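Local structure of microcin B17-processing protein McbD (Escherichia coli str. K-12 substr. MG1655, 6GRH) at residues R212-T217 / E304-L309; L175-Q180 / T300-N305; A14-S19 / K49-A54; S6-A11 / Y35-P40. The protein is needed to process the inactive microcin B17 precursor McbA into the active peptide antibiotic, and belongs to the YcaO cyclodehydratase family. The protein carries 1 engineered substitution. All coordinates share one frame; numbering follows the deposited sequence.

Contact 1: residues R212-T217 / E304-L309; sequences RIFDIT and ENTVLL
Phe214 offers one face of its ring to the methyl of Thr306, a CH-pi contact on the mixed beta sheet of the YcaO fold, made from the loop that leads into its outermost strand 307-308. Thr306 CG2 stands 4.0 Å from the centroid of the Phe214 ring and only 11° off its normal, hence almost straight above the middle. The two side chains approach from opposite directions. Because Thr306 holds CG2 anti to its own backbone N, the methyl goes to the ring, while OG1 is left to bond with Tyr177 OH and with Leu302 O at the end of helix 296-304. One threonine thus serves an aromatic face with one branch and a polar pair with the other.

The Leu308 side chain crosses that of Phe214 at about a right angle, and its CD2 comes to the ring obliquely, 3.9 Å from Phe214 CD1. Further out, Phe214 CZ lies 3.7 Å above the plane of the Arg212 guanidinium, toward the rim of that group, whose NH2 forms a salt bridge with Glu186. No hydrogen bond joins the two segments: strand 182-187 runs between strands 210-215 and 307-308, and the side chains meet across it. Tyr177 of helix 157-180 also packs against Phe214.

Past the ring the strand ends in an Asx turn. Asp215 OD1 takes the backbone N of Thr217 at 3.1 Å on its anti side and Thr217 OG1 at 2.6 Å on its syn side, both donors coming from the same face of the carboxylate plane.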
loop_
_atom_site.group_PDB
_atom_site.type_symbol
_atom_site.label_atom_id
_atom_site.label_comp_id
_atom_site.label_asym_id
_atom_site.label_seq_id
_atom_site.Cartn_x
_atom_site.Cartn_y
_atom_site.Cartn_z
ATOM N N ARG E 212 -45.022 22.851 5.838
ATOM C CA ARG E 212 -46.312 22.255 6.091
ATOM C C ARG E 212 -46.270 20.806 5.611
ATOM O O ARG E 212 -45.662 20.497 4.587
ATOM C CB ARG E 212 -47.421 23.036 5.380
ATOM C CG ARG E 212 -47.546 24.518 5.762
ATOM C CD ARG E 212 -47.953 24.792 7.208
ATOM N NE ARG E 212 -49.348 24.431 7.495
ATOM C CZ ARG E 212 -50.424 25.117 7.098
ATOM N NH1 ARG E 212 -50.302 26.239 6.401
ATOM N NH2 ARG E 212 -51.645 24.680 7.412
ATOM N N ILE E 213 -46.907 19.919 6.369
ATOM C CA ILE E 213 -46.944 18.489 6.066
ATOM C C ILE E 213 -48.412 18.055 6.039
ATOM O O ILE E 213 -49.093 18.151 7.040
ATOM C CB ILE E 213 -46.208 17.673 7.136
ATOM C CG1 ILE E 213 -44.779 18.195 7.340
ATOM C CG2 ILE E 213 -46.221 16.184 6.771
ATOM C CD1 ILE E 213 -44.031 17.532 8.486
ATOM N N PHE E 214 -48.867 17.559 4.899
ATOM C CA PHE E 214 -50.225 17.138 4.719
ATOM C C PHE E 214 -50.300 15.665 4.289
ATOM O O PHE E 214 -49.523 15.223 3.452
ATOM C CB PHE E 214 -50.885 18.010 3.646
ATOM C CG PHE E 214 -50.978 19.471 4.002
ATOM C CD1 PHE E 214 -51.561 19.879 5.194
ATOM C CD2 PHE E 214 -50.521 20.447 3.122
ATOM C CE1 PHE E 214 -51.672 21.231 5.514
ATOM C CE2 PHE E 214 -50.636 21.800 3.435
ATOM C CZ PHE E 214 -51.210 22.187 4.631
ATOM N N ASP E 215 -51.236 14.919 4.872
ATOM C CA ASP E 215 -51.653 13.630 4.334
ATOM C C ASP E 215 -52.687 13.912 3.231
ATOM O O ASP E 215 -53.805 14.340 3.537
ATOM C CB ASP E 215 -52.254 12.760 5.450
ATOM C CG ASP E 215 -52.601 11.344 4.986
ATOM O OD1 ASP E 215 -53.293 11.182 3.957
ATOM O OD2 ASP E 215 -52.201 10.381 5.667
ATOM N N ILE E 216 -52.309 13.678 1.964
ATOM C CA ILE E 216 -53.191 13.903 0.816
ATOM C C ILE E 216 -53.677 12.601 0.164
ATOM O O ILE E 216 -54.185 12.640 -0.944
ATOM C CB ILE E 216 -52.530 14.798 -0.266
ATOM C CG1 ILE E 216 -51.235 14.165 -0.799
ATOM C CG2 ILE E 216 -52.258 16.191 0.284
ATOM C CD1 ILE E 216 -50.867 14.641 -2.190
ATOM N N THR E 217 -53.556 11.462 0.854
ATOM C CA THR E 217 -53.956 10.166 0.314
ATOM C C THR E 217 -55.339 10.219 -0.346
ATOM O O THR E 217 -56.238 10.801 0.230
ATOM C CB THR E 217 -54.048 9.156 1.457
ATOM O OG1 THR E 217 -52.891 9.293 2.283
ATOM C CG2 THR E 217 -54.172 7.726 0.923
ATOM N N GLU E 304 -52.669 28.200 1.678
ATOM C CA GLU E 304 -53.873 28.992 1.897
ATOM C C GLU E 304 -55.141 28.414 1.228
ATOM O O GLU E 304 -56.254 28.743 1.644
ATOM C CB GLU E 304 -53.639 30.433 1.425
ATOM C CG GLU E 304 -52.567 31.201 2.196
ATOM C CD GLU E 304 -52.455 32.646 1.730
ATOM O OE1 GLU E 304 -53.476 33.195 1.255
ATOM O OE2 GLU E 304 -51.362 33.237 1.841
ATOM N N ASN E 305 -54.977 27.572 0.202
ATOM C CA ASN E 305 -56.106 26.893 -0.458
ATOM C C ASN E 305 -56.315 25.437 -0.021
ATOM O O ASN E 305 -57.138 24.733 -0.617
ATOM C CB ASN E 305 -55.949 26.971 -1.979
ATOM C CG ASN E 305 -56.251 28.352 -2.513
ATOM O OD1 ASN E 305 -57.428 28.710 -2.701
ATOM N ND2 ASN E 305 -55.205 29.146 -2.733
ATOM N N THR E 306 -55.599 24.990 1.017
ATOM C CA THR E 306 -55.775 23.637 1.555
ATOM C C THR E 306 -56.871 23.580 2.649
ATOM O O THR E 306 -56.840 24.341 3.611
ATOM C CB THR E 306 -54.447 23.086 2.082
ATOM O OG1 THR E 306 -53.515 23.030 0.994
ATOM C CG2 THR E 306 -54.619 21.685 2.691
ATOM N N VAL E 307 -57.825 22.672 2.469
ATOM C CA VAL E 307 -58.888 22.425 3.442
ATOM C C VAL E 307 -58.664 21.027 4.006
ATOM O O VAL E 307 -58.510 20.074 3.255
ATOM C CB VAL E 307 -60.290 22.516 2.787
ATOM C CG1 VAL E 307 -61.378 22.030 3.736
ATOM C CG2 VAL E 307 -60.582 23.947 2.355
ATOM N N LEU E 308 -58.650 20.913 5.323
ATOM C CA LEU E 308 -58.418 19.646 5.990
ATOM C C LEU E 308 -59.742 18.986 6.362
ATOM O O LEU E 308 -60.630 19.652 6.896
ATOM C CB LEU E 308 -57.572 19.885 7.243
ATOM C CG LEU E 308 -56.217 20.571 7.014
ATOM C CD1 LEU E 308 -55.537 20.890 8.337
ATOM C CD2 LEU E 308 -55.317 19.718 6.129
ATOM N N LEU E 309 -59.877 17.686 6.080
ATOM C CA LEU E 309 -61.043 16.909 6.558
ATOM C C LEU E 309 -61.063 16.863 8.095
ATOM O O LEU E 309 -62.124 16.970 8.686
ATOM C CB LEU E 309 -61.092 15.478 5.971
#

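Contact 2: residues L175-Q180 / T300-N305; sequences LLYWLQ and TDLCEN
Trp178 meets Leu302 at the edge of its indole, nearly in the ring plane: Leu302 CD2 lies 3.9 Å from Trp178 CZ3, and the two side chains cross at about a right angle. The phenol of Tyr177 receives the same methyl obliquely, with CE2 4.0 Å from Leu302 CD2, so that a single leucine branch is lodged between two consecutive aromatic residues. Both rings leave their helix with CG anti to the backbone N (chi1 173° for Trp178), which carries them across to the other helix although neither CB is aimed at it.

The indole is tied down outside this pair: Trp178 NE1 bonds to the carbonyl of Lys391, while Arg388 makes a cation-pi contact with the ring. Just past the partner helix, Asn305 ND2 turns back to Asp301 O at 2.9 Å, in the carbonyl plane and on a lone pair, with an N-H...O angle of 165°.

The axes of segments 175-180 and 300-304 run nearly perpendicular, at 85° and 11.0 Å apart. Here the C-terminal ends of helices 157-180 and 296-304 meet, with Tyr177 resting on Leu227 and Leu302 on Leu229 of strand 224-231.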
loop_
_atom_site.group_PDB
_atom_site.type_symbol
_atom_site.label_atom_id
_atom_site.label_comp_id
_atom_site.label_asym_id
_atom_site.label_seq_id
_atom_site.Cartn_x
_atom_site.Cartn_y
_atom_site.Cartn_z
ATOM N N LEU E 175 -52.627 14.976 -7.852
ATOM C CA LEU E 175 -53.522 15.636 -8.805
ATOM C C LEU E 175 -54.883 15.965 -8.213
ATOM O O LEU E 175 -55.396 17.055 -8.441
ATOM C CB LEU E 175 -53.706 14.806 -10.072
ATOM C CG LEU E 175 -52.474 14.766 -10.970
ATOM C CD1 LEU E 175 -52.510 13.552 -11.896
ATOM C CD2 LEU E 175 -52.333 16.050 -11.766
ATOM N N LEU E 176 -55.466 15.042 -7.452
ATOM C CA LEU E 176 -56.735 15.325 -6.779
ATOM C C LEU E 176 -56.588 16.471 -5.766
ATOM O O LEU E 176 -57.428 17.376 -5.723
ATOM C CB LEU E 176 -57.309 14.084 -6.102
ATOM C CG LEU E 176 -58.777 14.303 -5.725
ATOM C CD1 LEU E 176 -59.631 14.416 -6.981
ATOM C CD2 LEU E 176 -59.301 13.199 -4.821
ATOM N N TYR E 177 -55.510 16.438 -4.984
ATOM C CA TYR E 177 -55.177 17.532 -4.048
ATOM C C TYR E 177 -54.975 18.865 -4.771
ATOM O O TYR E 177 -55.532 19.894 -4.363
ATOM C CB TYR E 177 -53.914 17.210 -3.263
ATOM C CG TYR E 177 -53.357 18.378 -2.482
ATOM C CD1 TYR E 177 -54.007 18.855 -1.356
ATOM C CD2 TYR E 177 -52.193 18.999 -2.867
ATOM C CE1 TYR E 177 -53.506 19.923 -0.627
ATOM C CE2 TYR E 177 -51.680 20.068 -2.157
ATOM C CZ TYR E 177 -52.332 20.522 -1.036
ATOM O OH TYR E 177 -51.816 21.573 -0.333
ATOM N N TRP E 178 -54.184 18.830 -5.841
ATOM C CA TRP E 178 -53.974 20.005 -6.686
ATOM C C TRP E 178 -55.311 20.600 -7.162
ATOM O O TRP E 178 -55.569 21.789 -6.962
ATOM C CB TRP E 178 -53.111 19.638 -7.889
ATOM C CG TRP E 178 -52.956 20.728 -8.915
ATOM C CD1 TRP E 178 -53.293 20.666 -10.242
ATOM C CD2 TRP E 178 -52.401 22.021 -8.704
ATOM N NE1 TRP E 178 -52.965 21.835 -10.865
ATOM C CE2 TRP E 178 -52.419 22.689 -9.947
ATOM C CE3 TRP E 178 -51.871 22.682 -7.584
ATOM C CZ2 TRP E 178 -51.942 23.993 -10.104
ATOM C CZ3 TRP E 178 -51.385 23.982 -7.744
ATOM C CH2 TRP E 178 -51.433 24.623 -8.993
ATOM N N LEU E 179 -56.171 19.762 -7.735
ATOM C CA LEU E 179 -57.418 20.238 -8.343
ATOM C C LEU E 179 -58.470 20.731 -7.351
ATOM O O LEU E 179 -59.162 21.701 -7.636
ATOM C CB LEU E 179 -58.016 19.164 -9.253
ATOM C CG LEU E 179 -57.137 18.860 -10.472
ATOM C CD1 LEU E 179 -57.551 17.558 -11.147
ATOM C CD2 LEU E 179 -57.122 20.013 -11.464
ATOM N N GLN E 180 -58.586 20.064 -6.205
ATOM C CA GLN E 180 -59.656 20.324 -5.228
ATOM C C GLN E 180 -59.222 21.063 -3.965
ATOM O O GLN E 180 -60.058 21.618 -3.266
ATOM C CB GLN E 180 -60.313 19.004 -4.842
ATOM C CG GLN E 180 -60.955 18.314 -6.030
ATOM C CD GLN E 180 -61.872 17.178 -5.635
ATOM O OE1 GLN E 180 -63.072 17.209 -5.908
ATOM N NE2 GLN E 180 -61.312 16.169 -4.984
ATOM N N THR E 300 -47.422 29.662 -0.522
ATOM C CA THR E 300 -48.645 30.286 0.004
ATOM C C THR E 300 -49.890 29.869 -0.767
ATOM O O THR E 300 -50.895 29.544 -0.152
ATOM C CB THR E 300 -48.576 31.818 -0.006
ATOM O OG1 THR E 300 -48.213 32.262 -1.312
ATOM C CG2 THR E 300 -47.555 32.315 1.006
ATOM N N ASP E 301 -49.826 29.883 -2.098
ATOM C CA ASP E 301 -50.950 29.428 -2.919
ATOM C C ASP E 301 -51.436 28.007 -2.556
ATOM O O ASP E 301 -52.654 27.764 -2.492
ATOM C CB ASP E 301 -50.612 29.479 -4.401
ATOM C CG ASP E 301 -51.693 28.856 -5.256
ATOM O OD1 ASP E 301 -52.792 29.450 -5.383
ATOM O OD2 ASP E 301 -51.454 27.743 -5.759
ATOM N N LEU E 302 -50.505 27.080 -2.320
ATOM C CA LEU E 302 -50.901 25.736 -1.880
ATOM C C LEU E 302 -51.514 25.736 -0.469
ATOM O O LEU E 302 -52.619 25.220 -0.278
ATOM C CB LEU E 302 -49.732 24.734 -1.979
ATOM C CG LEU E 302 -49.402 24.262 -3.397
ATOM C CD1 LEU E 302 -48.118 23.460 -3.400
ATOM C CD2 LEU E 302 -50.527 23.431 -3.994
ATOM N N CYS E 303 -50.822 26.350 0.488
ATOM C CA CYS E 303 -51.202 26.270 1.905
ATOM C C CYS E 303 -52.507 26.996 2.219
ATOM O O CYS E 303 -53.340 26.463 2.949
ATOM C CB CYS E 303 -50.105 26.832 2.807
ATOM S SG CYS E 303 -48.572 25.913 2.731
ATOM N N GLU E 304 -52.669 28.200 1.678
ATOM C CA GLU E 304 -53.873 28.992 1.897
ATOM C C GLU E 304 -55.141 28.414 1.228
ATOM O O GLU E 304 -56.254 28.743 1.644
ATOM C CB GLU E 304 -53.639 30.433 1.425
ATOM C CG GLU E 304 -52.567 31.201 2.196
ATOM C CD GLU E 304 -52.455 32.646 1.730
ATOM O OE1 GLU E 304 -53.476 33.195 1.255
ATOM O OE2 GLU E 304 -51.362 33.237 1.841
ATOM N N ASN E 305 -54.977 27.572 0.202
ATOM C CA ASN E 305 -56.106 26.893 -0.458
ATOM C C ASN E 305 -56.315 25.437 -0.021
ATOM O O ASN E 305 -57.138 24.733 -0.617
ATOM C CB ASN E 305 -55.949 26.971 -1.979
ATOM C CG ASN E 305 -56.251 28.352 -2.513
ATOM O OD1 ASN E 305 -57.428 28.710 -2.701
ATOM N ND2 ASN E 305 -55.205 29.146 -2.733
#

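Contact 3: residues A14-S19 / K49-A54; sequences ATMAMS and KSIQGA
The terminal methyl of Met16, in the conformer described (a second was modelled), is the main bump here, and it fits between Ile51 and Ala54, one turn apart on the facing helix. Its CE comes to 3.8 Å from Ile51 CG2 and 4.1 Å from Ala54 CB, and it also sits 3.7 Å from the backbone O of Ile51. The small alanine makes the shallow place; the branched isoleucine forms its wall. Met16 spans the distance by being straight throughout, CG anti to the backbone N (chi1 -178°) and the chain extended beyond it, so the methyl arrives end-on while the isoleucine crosses at about a right angle.

This is a helix lying over a face of an antiparallel sheet: strand 15-18 and segment 49-54 run almost antiparallel, at 159°, with axes 9.7 Å apart. Alternation along the strand puts Met16 and Met18 on this face, whereas Thr15 and Ala17 pack against a chain of McbC.

Met18 starts out as straight as Met16 but bends at its last torsion, so sulfur rather than methyl does the touching: SD is 4.2 Å from Ile51 CD1. Ile51 therefore divides its branches, CG2 to one methionine and CD1 to the other. A chain of McbB packs on the same residues, its Leu218 on Met16 and its Ala289 on Ile51.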
loop_
_atom_site.group_PDB
_atom_site.type_symbol
_atom_site.label_atom_id
_atom_site.label_comp_id
_atom_site.label_asym_id
_atom_site.label_seq_id
_atom_site.Cartn_x
_atom_site.Cartn_y
_atom_site.Cartn_z
ATOM N N ALA E 14 -21.957 7.399 -18.541
ATOM C CA ALA E 14 -20.725 8.149 -18.390
ATOM C C ALA E 14 -20.124 8.136 -16.994
ATOM O O ALA E 14 -18.937 7.891 -16.840
ATOM C CB ALA E 14 -20.910 9.594 -18.862
ATOM N N THR E 15 -20.924 8.457 -15.990
ATOM C CA THR E 15 -20.403 8.639 -14.654
ATOM C C THR E 15 -21.428 8.211 -13.628
ATOM O O THR E 15 -22.600 8.572 -13.731
ATOM C CB THR E 15 -20.037 10.125 -14.370
ATOM O OG1 THR E 15 -21.229 10.910 -14.236
ATOM C CG2 THR E 15 -19.186 10.715 -15.458
ATOM N N MET E 16 -20.992 7.417 -12.662
ATOM C CA MET E 16 -21.711 7.333 -11.408
ATOM C C MET E 16 -20.835 7.887 -10.300
ATOM O O MET E 16 -19.612 7.690 -10.291
ATOM C CB MET E 16 -22.116 5.925 -11.035
ATOM C CG MET E 16 -22.913 5.955 -9.734
ATOM S SD MET E 16 -23.676 4.402 -9.348
ATOM C CE MET E 16 -24.576 4.924 -7.900
ATOM N N ALA E 17 -21.460 8.616 -9.392
ATOM C CA ALA E 17 -20.761 9.198 -8.251
ATOM C C ALA E 17 -21.675 9.306 -7.018
ATOM O O ALA E 17 -22.851 9.622 -7.118
ATOM C CB ALA E 17 -20.201 10.553 -8.626
ATOM N N MET E 18 -21.111 8.976 -5.867
ATOM C CA MET E 18 -21.720 9.267 -4.583
ATOM C C MET E 18 -21.021 10.520 -4.085
ATOM O O MET E 18 -19.797 10.562 -3.989
ATOM C CB MET E 18 -21.498 8.099 -3.645
ATOM C CG MET E 18 -22.102 8.276 -2.272
ATOM S SD MET E 18 -21.718 6.815 -1.282
ATOM C CE MET E 18 -20.391 7.400 -0.250
ATOM N N SER E 19 -21.787 11.550 -3.798
ATOM C CA SER E 19 -21.215 12.804 -3.326
ATOM C C SER E 19 -20.628 12.736 -1.889
ATOM O O SER E 19 -21.265 12.223 -0.983
ATOM C CB SER E 19 -22.260 13.916 -3.398
ATOM O OG SER E 19 -21.685 15.105 -2.878
ATOM N N LYS E 49 -29.108 2.473 0.013
ATOM C CA LYS E 49 -30.375 2.824 -0.656
ATOM C C LYS E 49 -30.187 3.955 -1.666
ATOM O O LYS E 49 -30.827 3.955 -2.711
ATOM C CB LYS E 49 -31.473 3.211 0.344
ATOM C CG LYS E 49 -31.985 2.013 1.133
ATOM C CD LYS E 49 -32.902 2.420 2.293
ATOM N N SER E 50 -29.309 4.917 -1.360
ATOM C CA SER E 50 -29.041 6.016 -2.295
ATOM C C SER E 50 -28.315 5.513 -3.564
ATOM O O SER E 50 -28.632 5.941 -4.682
ATOM C CB SER E 50 -28.221 7.106 -1.619
ATOM O OG SER E 50 -27.601 7.964 -2.559
ATOM N N ILE E 51 -27.375 4.595 -3.374
ATOM C CA ILE E 51 -26.645 3.984 -4.453
ATOM C C ILE E 51 -27.596 3.126 -5.288
ATOM O O ILE E 51 -27.599 3.218 -6.507
ATOM C CB ILE E 51 -25.466 3.117 -3.945
ATOM C CG1 ILE E 51 -24.452 3.982 -3.171
ATOM C CG2 ILE E 51 -24.818 2.376 -5.100
ATOM C CD1 ILE E 51 -23.402 3.177 -2.437
ATOM N N GLN E 52 -28.369 2.284 -4.610
ATOM C CA GLN E 52 -29.348 1.412 -5.270
ATOM C C GLN E 52 -30.404 2.206 -6.028
ATOM O O GLN E 52 -30.768 1.826 -7.134
ATOM C CB GLN E 52 -30.029 0.451 -4.293
ATOM C CG GLN E 52 -29.101 -0.638 -3.814
ATOM C CD GLN E 52 -29.644 -1.417 -2.632
ATOM O OE1 GLN E 52 -30.430 -0.881 -1.857
ATOM N NE2 GLN E 52 -29.191 -2.671 -2.469
ATOM N N GLY E 53 -30.864 3.295 -5.419
ATOM C CA GLY E 53 -31.846 4.176 -5.990
ATOM C C GLY E 53 -31.347 4.895 -7.228
ATOM O O GLY E 53 -32.106 5.038 -8.183
ATOM N N ALA E 54 -30.109 5.395 -7.211
ATOM C CA ALA E 54 -29.583 6.105 -8.375
ATOM C C ALA E 54 -29.466 5.152 -9.550
ATOM O O ALA E 54 -29.816 5.534 -10.675
ATOM C CB ALA E 54 -28.256 6.752 -8.090
#

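Contact 4: residues S6-A11 / Y35-P40; sequences SNLMSA and YERITP
Arg37 NH2 donates to Leu8 O at 3.0 Å with an N-H...O angle of 159°; the donor lies in the carbonyl plane on a lone pair, and the acceptor is within 5° of the guanidinium plane. The arginine chain, extended from CG to NE, carries the guanidinium out to the turn, where it meets Leu8 O edge-on. Tyr35 reaches toward the turn alongside it, with CD2 3.5 Å above the guanidinium plane and toward the rim of that group. Arg37 NH1 donates to water 2, which in turn probably donates to Asn7 O, while NH1 also forms a salt bridge with Asp34.

Tyr35 meets Leu8 with its hydroxyl end: OH lies 3.7 Å from Leu8 CB, which comes at the ring obliquely. That hydroxyl is linked to Ser6 O through water 1, 2.8 Å from Tyr35 OH and 2.7 Å from Ser6 O.

Glu204 of a McbB chain takes Arg37 NE, and Trp200 of the same chain donates to Leu8 O, so both the guanidinium and the acceptor oxygen have a partner across the subunit interface. The target is a type I beta turn from Asn7 to Ser10, closed by Ser10 N to Asn7 O and opened by an Asx turn in which Asn7 OD1 accepts from Met9 N at 2.8 Å.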
loop_
_atom_site.group_PDB
_atom_site.type_symbol
_atom_site.label_atom_id
_atom_site.label_comp_id
_atom_site.label_asym_id
_atom_site.label_seq_id
_atom_site.Cartn_x
_atom_site.Cartn_y
_atom_site.Cartn_z
ATOM N N SER E 6 -17.272 5.470 -17.604
ATOM C CA SER E 6 -17.356 4.557 -18.744
ATOM C C SER E 6 -17.086 5.357 -20.020
ATOM O O SER E 6 -17.427 6.528 -20.124
ATOM C CB SER E 6 -18.740 3.879 -18.827
ATOM O OG SER E 6 -19.031 3.121 -17.657
ATOM N N ASN E 7 -16.453 4.692 -20.968
ATOM C CA ASN E 7 -16.282 5.180 -22.315
ATOM C C ASN E 7 -17.640 5.485 -22.983
ATOM O O ASN E 7 -18.659 4.849 -22.701
ATOM C CB ASN E 7 -15.471 4.125 -23.119
ATOM C CG ASN E 7 -15.078 4.594 -24.499
ATOM O OD1 ASN E 7 -15.866 4.520 -25.453
ATOM N ND2 ASN E 7 -13.820 5.043 -24.635
ATOM N N LEU E 8 -17.636 6.472 -23.881
ATOM C CA LEU E 8 -18.848 6.861 -24.621
ATOM C C LEU E 8 -19.480 5.652 -25.367
ATOM O O LEU E 8 -20.706 5.528 -25.443
ATOM C CB LEU E 8 -18.554 8.084 -25.553
ATOM C CG LEU E 8 -18.257 7.932 -27.027
ATOM C CD1 LEU E 8 -19.506 7.495 -27.768
ATOM C CD2 LEU E 8 -17.752 9.239 -27.652
ATOM N N MET E 9 -18.646 4.757 -25.885
ATOM C CA MET E 9 -19.133 3.569 -26.574
ATOM C C MET E 9 -19.456 2.375 -25.663
ATOM O O MET E 9 -19.859 1.328 -26.160
ATOM C CB MET E 9 -18.162 3.172 -27.677
ATOM C CG MET E 9 -18.169 4.176 -28.831
ATOM S SD MET E 9 -17.024 3.705 -30.117
ATOM C CE MET E 9 -16.910 5.242 -31.036
ATOM N N SER E 10 -19.304 2.542 -24.352
ATOM C CA SER E 10 -19.734 1.548 -23.380
ATOM C C SER E 10 -21.256 1.445 -23.367
ATOM O O SER E 10 -21.967 2.405 -23.685
ATOM C CB SER E 10 -19.279 1.918 -21.971
ATOM O OG SER E 10 -19.800 1.033 -20.989
ATOM N N ALA E 11 -21.736 0.266 -22.997
ATOM C CA ALA E 11 -23.134 0.075 -22.683
ATOM C C ALA E 11 -23.548 0.909 -21.470
ATOM O O ALA E 11 -24.727 1.260 -21.359
ATOM C CB ALA E 11 -23.423 -1.400 -22.398
ATOM N N TYR E 35 -24.642 12.139 -20.297
ATOM C CA TYR E 35 -24.727 13.135 -21.376
ATOM C C TYR E 35 -26.164 13.680 -21.369
ATOM O O TYR E 35 -26.697 13.926 -20.289
ATOM C CB TYR E 35 -24.320 12.524 -22.734
ATOM C CG TYR E 35 -22.977 11.833 -22.681
ATOM C CD1 TYR E 35 -21.797 12.572 -22.708
ATOM C CD2 TYR E 35 -22.891 10.445 -22.592
ATOM C CE1 TYR E 35 -20.558 11.937 -22.641
ATOM C CE2 TYR E 35 -21.670 9.800 -22.530
ATOM C CZ TYR E 35 -20.511 10.548 -22.550
ATOM O OH TYR E 35 -19.313 9.908 -22.478
ATOM N N GLU E 36 -26.810 13.766 -22.523
ATOM C CA GLU E 36 -28.208 14.141 -22.583
ATOM C C GLU E 36 -29.028 13.015 -23.178
ATOM O O GLU E 36 -30.117 13.240 -23.736
ATOM C CB GLU E 36 -28.343 15.447 -23.352
ATOM C CG GLU E 36 -27.561 16.575 -22.693
ATOM C CD GLU E 36 -27.684 17.906 -23.415
ATOM O OE1 GLU E 36 -27.678 17.978 -24.660
ATOM O OE2 GLU E 36 -27.781 18.912 -22.705
ATOM N N ARG E 37 -28.542 11.780 -22.996
ATOM C CA ARG E 37 -29.328 10.619 -23.357
ATOM C C ARG E 37 -30.609 10.602 -22.506
ATOM O O ARG E 37 -31.689 10.369 -23.038
ATOM C CB ARG E 37 -28.527 9.344 -23.171
ATOM C CG ARG E 37 -27.392 9.184 -24.155
ATOM C CD ARG E 37 -26.245 8.363 -23.550
ATOM N NE ARG E 37 -25.231 8.044 -24.552
ATOM C CZ ARG E 37 -24.101 7.386 -24.298
ATOM N NH1 ARG E 37 -23.813 6.980 -23.051
ATOM N NH2 ARG E 37 -23.240 7.147 -25.285
ATOM N N ILE E 38 -30.442 10.860 -21.208
ATOM C CA ILE E 38 -31.524 11.150 -20.233
ATOM C C ILE E 38 -31.034 12.280 -19.337
ATOM O O ILE E 38 -29.844 12.606 -19.358
ATOM C CB ILE E 38 -31.891 9.935 -19.371
ATOM C CG1 ILE E 38 -30.659 9.365 -18.659
ATOM C CG2 ILE E 38 -32.548 8.862 -20.221
ATOM C CD1 ILE E 38 -30.971 8.341 -17.587
ATOM N N THR E 39 -31.905 12.881 -18.542
ATOM C CA THR E 39 -31.426 13.855 -17.558
ATOM C C THR E 39 -30.791 13.051 -16.397
ATOM O O THR E 39 -31.129 11.895 -16.206
ATOM C CB THR E 39 -32.550 14.742 -17.021
ATOM O OG1 THR E 39 -33.545 13.913 -16.424
ATOM C CG2 THR E 39 -33.176 15.579 -18.134
ATOM N N PRO E 40 -29.861 13.649 -15.645
ATOM C CA PRO E 40 -29.139 12.874 -14.616
ATOM C C PRO E 40 -30.077 12.172 -13.613
ATOM O O PRO E 40 -31.091 12.727 -13.220
ATOM C CB PRO E 40 -28.303 13.933 -13.899
ATOM C CG PRO E 40 -28.175 15.045 -14.854
ATOM C CD PRO E 40 -29.357 15.027 -15.764
HETATM O O HOH W 1 -19.656 7.369 -21.406
HETATM O O HOH W 2 -21.542 5.439 -22.254
#

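In the fold
Contacts 3 and 4 come first along the chain and interleave, segment 6-11 preceding 14-19, then 35-40 and 49-54. Their centres are 14 Å apart, and Ala14 O bonds to Ser6 N where they touch, at the four-stranded antiparallel sheet beside helix 47-66. Both also face McbB, which makes this end of the chain an assembly surface. Contacts 1 and 2 follow, with centres 8 Å apart; they share Glu304 and Asn305, and helix 296-304 leads, after two residues, into strand 307-308. No other chain of the assembly touches them. Between the two groups the centres lie 33 to 40 Å apart, so the pair touched by McbB and the pair that no other chain touches lie in separate parts of the protein.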